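Local atomic coordinates of protein adenylyltransferase MntA (Shewanella oneidensis MR-1, PDB entry 6M6U), a protein that neutralizes its cognate toxin HepT mainly by transferring three AMP units from ATP, one after another, to a tyrosine of the toxin. Residues E[80-83]-E[84-87]; E[106-109]-E[110-114]. The protein carries 2 engineered substitutions. All blocks are in the same frame, centred on the assembly; numbering follows the deposited sequence.

Contact 1: residues E[80-83]-E[84-87]; sequences TVLC and QQVV
The carboxamide of Gln85 meets Leu82 at its oxygen end: methyl CD1 of Leu82 stands 3.8 Å from Gln85 OE1 and comes from well above one face of the amide, far out of its plane. The methyl is a van der Waals neighbour; the amide nitrogen, NE2, hydrogen-bonds to OE1 of Gln89 one turn on. Both residues carry CG anti to the backbone N (chi1 -175° for Leu82, -178° for Gln85), and Gln85 then runs on extended, which brings OE1 within reach of Leu82 CD1. On the same flank both touch Phe26; a glutamine suits such a place because its aliphatic part can lie against hydrophobic neighbours while its amide bonds to Gln89.

All this is one mostly buried stretch of helix 80-89, part of the nucleotidyltransferase domain of the polymerase beta superfamily, and it packs between strand 20-26 and helix 97-125. The flank of Leu82 and Gln85 borders the magnesium site: the side chain of Gln85 is about 5 Å from that of the engineered Glu41. Four successive i to i+4 bonds set the turns, among them Val86 N to Leu82 O at 3.0 Å, nearly straight at 173°.

Val86 and Val87 each set CG2 beside a carbonyl oxygen of the preceding turn. Val86 CG2 lies 3.5 Å from Leu82 O, and Val87 CG2 lies 3.3 Å from Cys83 O. Their compact branches fit a buried surface, Val86 reaching Tyr24 and Phe26, Val87 reaching Phe103. The small Cys83 is pressed among Leu75, Ala78 and Thr107, while Gln84 CB sits 3.4 Å from Val81 O before its chain bends away toward Tyr111.

Contact 2: residues E[106-109]-E[110-114]; sequences KTIS and MYQHL
With CG anti to its carbonyl carbon and beside its own backbone N (chi1 -79°), His113 turns its imidazole back along the axis of helix 97-125 to meet Ser109 one turn earlier. ND1 gives its hydrogen to Ser109 O at 3.1 Å, arriving from above the carbonyl plane on a bent path of 143°. The same oxygen takes the regular i to i+4 bond from His113 N, straighter at 167°, so a single acceptor is gripped twice and the ring is tethered to the backbone.

This long C-terminal helix is important for binding the toxin. A similar first torsion on Gln112 puts its CG 3.2 Å from Ile108 O; the chain then extends, and NE2 passes 3.7 Å from the Ile108 CG2 methyl, the two side chains crossing at a slant. That amide nitrogen is satisfied by Asn55 OD1 and Pro66 O of a toxin subunit, a task for which a long neutral donor is well fitted. Tyr111 similarly sends its hydroxyl to Asp3 of another toxin subunit.

On the flank of Lys106, the residue most open to solvent here, aliphatic carbons of Lys106 lie beside the thioether of Met110: the two side chains run alongside each other in the same direction, with Lys106 CE 3.9 Å from Met110 SD.

Contacts 1 and 2 hold different helices, 80-89 and 97-125, which pack on each other, the contact centres lying 9 Å apart. Thr107 CG2 presses on the backbone of helix 80-89, 3.4 Å from Gln84 N, and Gln84 OE1 lies 3.5 Å from Tyr111 CB. Contact 1, nearer the chain's centre, packs Leu82, Cys83, Val86 and Val87 into the domain, while Thr80, Val81, Gln84 and Gln85 also touch toxin subunits. Contact 2, about 16 Å from that centre, is largely covered by toxin; its Gln112 and Tyr111 bond to toxin residues, whereas Gln85 bonds within its own helix. Between its own segments contact 2 has a side-chain-to-backbone bond, which contact 1 does not.

Contact 1: residues E[80-83]-E[84-87]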
loop_
_atom_site.group_PDB
_atom_site.type_symbol
_atom_site.label_atom_id
_atom_site.label_comp_id
_atom_site.label_asym_id
_atom_site.label_seq_id
_atom_site.Cartn_x
_atom_site.Cartn_y
_atom_site.Cartn_z
ATOM N N THR E 80 -18.523 19.327 -0.463
ATOM C CA THR E 80 -19.222 20.086 -1.497
ATOM C C THR E 80 -18.631 19.820 -2.874
ATOM O O THR E 80 -19.364 19.739 -3.867
ATOM C CB THR E 80 -19.181 21.577 -1.167
ATOM O OG1 THR E 80 -19.790 21.782 0.105
ATOM C CG2 THR E 80 -19.966 22.368 -2.202
ATOM N N VAL E 81 -17.303 19.695 -2.952
ATOM C CA VAL E 81 -16.645 19.297 -4.195
ATOM C C VAL E 81 -17.219 17.980 -4.705
ATOM O O VAL E 81 -17.596 17.855 -5.879
ATOM C CB VAL E 81 -15.125 19.194 -3.978
ATOM C CG1 VAL E 81 -14.477 18.393 -5.102
ATOM C CG2 VAL E 81 -14.513 20.582 -3.871
ATOM N N LEU E 82 -17.297 16.977 -3.826
ATOM C CA LEU E 82 -17.774 15.665 -4.252
ATOM C C LEU E 82 -19.248 15.705 -4.640
ATOM O O LEU E 82 -19.646 15.096 -5.639
ATOM C CB LEU E 82 -17.531 14.627 -3.156
ATOM C CG LEU E 82 -17.887 13.180 -3.520
ATOM C CD1 LEU E 82 -17.316 12.792 -4.880
ATOM C CD2 LEU E 82 -17.361 12.242 -2.444
ATOM N N CYS E 83 -20.076 16.419 -3.873
ATOM C CA CYS E 83 -21.478 16.551 -4.259
ATOM C C CYS E 83 -21.612 17.199 -5.631
ATOM O O CYS E 83 -22.478 16.813 -6.425
ATOM C CB CYS E 83 -22.246 17.349 -3.205
ATOM S SG CYS E 83 -22.580 16.429 -1.687
ATOM N N GLN E 84 -20.763 18.185 -5.933
ATOM C CA GLN E 84 -20.809 18.819 -7.247
ATOM C C GLN E 84 -20.461 17.826 -8.353
ATOM O O GLN E 84 -21.092 17.826 -9.418
ATOM C CB GLN E 84 -19.864 20.020 -7.279
ATOM C CG GLN E 84 -19.667 20.651 -8.655
ATOM C CD GLN E 84 -20.768 21.640 -9.029
ATOM O OE1 GLN E 84 -21.764 21.788 -8.319
ATOM N NE2 GLN E 84 -20.579 22.332 -10.146
ATOM N N GLN E 85 -19.461 16.970 -8.120
ATOM C CA GLN E 85 -19.097 15.982 -9.134
ATOM C C GLN E 85 -20.256 15.030 -9.408
ATOM O O GLN E 85 -20.585 14.750 -10.569
ATOM C CB GLN E 85 -17.853 15.204 -8.705
ATOM C CG GLN E 85 -17.413 14.181 -9.757
ATOM C CD GLN E 85 -16.304 13.248 -9.283
ATOM O OE1 GLN E 85 -15.675 13.468 -8.246
ATOM N NE2 GLN E 85 -16.063 12.194 -10.051
ATOM N N VAL E 86 -20.889 14.521 -8.345
ATOM C CA VAL E 86 -22.070 13.672 -8.506
ATOM C C VAL E 86 -23.141 14.398 -9.309
ATOM O O VAL E 86 -23.729 13.838 -10.239
ATOM C CB VAL E 86 -22.607 13.234 -7.131
ATOM C CG1 VAL E 86 -23.945 12.522 -7.283
ATOM C CG2 VAL E 86 -21.593 12.340 -6.433
ATOM N N VAL E 87 -23.401 15.664 -8.962
ATOM C CA VAL E 87 -24.424 16.445 -9.656
ATOM C C VAL E 87 -24.036 16.669 -11.114
ATOM O O VAL E 87 -24.895 16.702 -12.005
ATOM C CB VAL E 87 -24.653 17.783 -8.922
ATOM C CG1 VAL E 87 -25.355 18.778 -9.822
ATOM C CG2 VAL E 87 -25.455 17.564 -7.651
#

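Contact 2: residues E[106-109]-E[110-114]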
loop_
_atom_site.group_PDB
_atom_site.type_symbol
_atom_site.label_atom_id
_atom_site.label_comp_id
_atom_site.label_asym_id
_atom_site.label_seq_id
_atom_site.Cartn_x
_atom_site.Cartn_y
_atom_site.Cartn_z
ATOM N N LYS E 106 -29.264 22.830 -4.345
ATOM C CA LYS E 106 -28.499 23.064 -3.124
ATOM C C LYS E 106 -27.003 22.882 -3.364
ATOM O O LYS E 106 -26.190 23.691 -2.900
ATOM C CB LYS E 106 -28.984 22.128 -2.016
ATOM C CG LYS E 106 -28.121 22.149 -0.760
ATOM C CD LYS E 106 -28.569 21.094 0.240
ATOM C CE LYS E 106 -27.484 20.817 1.275
ATOM N NZ LYS E 106 -27.883 21.226 2.653
ATOM N N THR E 107 -26.621 21.833 -4.102
ATOM C CA THR E 107 -25.206 21.542 -4.314
ATOM C C THR E 107 -24.530 22.631 -5.141
ATOM O O THR E 107 -23.492 23.174 -4.746
ATOM C CB THR E 107 -25.043 20.186 -5.004
ATOM O OG1 THR E 107 -25.526 19.138 -4.151
ATOM C CG2 THR E 107 -23.579 19.943 -5.329
ATOM N N ILE E 108 -25.101 22.959 -6.299
ATOM C CA ILE E 108 -24.462 23.911 -7.205
ATOM C C ILE E 108 -24.337 25.283 -6.551
ATOM O O ILE E 108 -23.337 25.986 -6.737
ATOM C CB ILE E 108 -25.244 23.974 -8.527
ATOM C CG1 ILE E 108 -25.287 22.582 -9.170
ATOM C CG2 ILE E 108 -24.620 25.001 -9.465
ATOM C CD1 ILE E 108 -26.166 22.499 -10.394
ATOM N N SER E 109 -25.343 25.680 -5.769
ATOM C CA SER E 109 -25.258 26.941 -5.037
ATOM C C SER E 109 -24.109 26.920 -4.033
ATOM O O SER E 109 -23.275 27.833 -4.010
ATOM C CB SER E 109 -26.583 27.223 -4.333
ATOM O OG SER E 109 -26.495 28.408 -3.569
ATOM N N MET E 110 -24.058 25.888 -3.186
ATOM C CA MET E 110 -22.955 25.752 -2.237
ATOM C C MET E 110 -21.610 25.699 -2.950
ATOM O O MET E 110 -20.612 26.236 -2.451
ATOM C CB MET E 110 -23.142 24.500 -1.379
ATOM C CG MET E 110 -24.310 24.579 -0.414
ATOM S SD MET E 110 -24.458 23.127 0.638
ATOM C CE MET E 110 -23.039 23.323 1.718
ATOM N N TYR E 111 -21.558 25.050 -4.116
ATOM C CA TYR E 111 -20.290 24.956 -4.829
ATOM C C TYR E 111 -19.880 26.309 -5.395
ATOM O O TYR E 111 -18.695 26.663 -5.380
ATOM C CB TYR E 111 -20.373 23.906 -5.938
ATOM C CG TYR E 111 -19.051 23.685 -6.631
ATOM C CD1 TYR E 111 -18.743 24.351 -7.811
ATOM C CD2 TYR E 111 -18.095 22.831 -6.089
ATOM C CE1 TYR E 111 -17.534 24.160 -8.446
ATOM C CE2 TYR E 111 -16.878 22.629 -6.717
ATOM C CZ TYR E 111 -16.604 23.301 -7.896
ATOM O OH TYR E 111 -15.397 23.120 -8.527
ATOM N N GLN E 112 -20.847 27.084 -5.887
ATOM C CA GLN E 112 -20.526 28.407 -6.410
ATOM C C GLN E 112 -20.001 29.321 -5.309
ATOM O O GLN E 112 -19.031 30.056 -5.521
ATOM C CB GLN E 112 -21.751 29.006 -7.092
ATOM C CG GLN E 112 -22.042 28.354 -8.438
ATOM C CD GLN E 112 -23.336 28.825 -9.059
ATOM O OE1 GLN E 112 -24.108 29.556 -8.443
ATOM N NE2 GLN E 112 -23.579 28.408 -10.293
ATOM N N HIS E 113 -20.611 29.271 -4.122
ATOM C CA HIS E 113 -20.102 30.061 -3.003
ATOM C C HIS E 113 -18.736 29.574 -2.545
ATOM O O HIS E 113 -17.901 30.383 -2.126
ATOM C CB HIS E 113 -21.080 30.033 -1.830
ATOM C CG HIS E 113 -22.245 30.958 -1.992
ATOM N ND1 HIS E 113 -23.493 30.521 -2.383
ATOM C CD2 HIS E 113 -22.352 32.296 -1.817
ATOM C CE1 HIS E 113 -24.318 31.551 -2.440
ATOM N NE2 HIS E 113 -23.651 32.640 -2.102
ATOM N N LEU E 114 -18.489 28.263 -2.616
ATOM C CA LEU E 114 -17.172 27.748 -2.254
ATOM C C LEU E 114 -16.107 28.221 -3.238
ATOM O O LEU E 114 -14.997 28.584 -2.831
ATOM C CB LEU E 114 -17.199 26.220 -2.188
ATOM C CG LEU E 114 -15.812 25.627 -1.923
ATOM C CD1 LEU E 114 -15.304 26.041 -0.536
ATOM C CD2 LEU E 114 -15.791 24.107 -2.100
#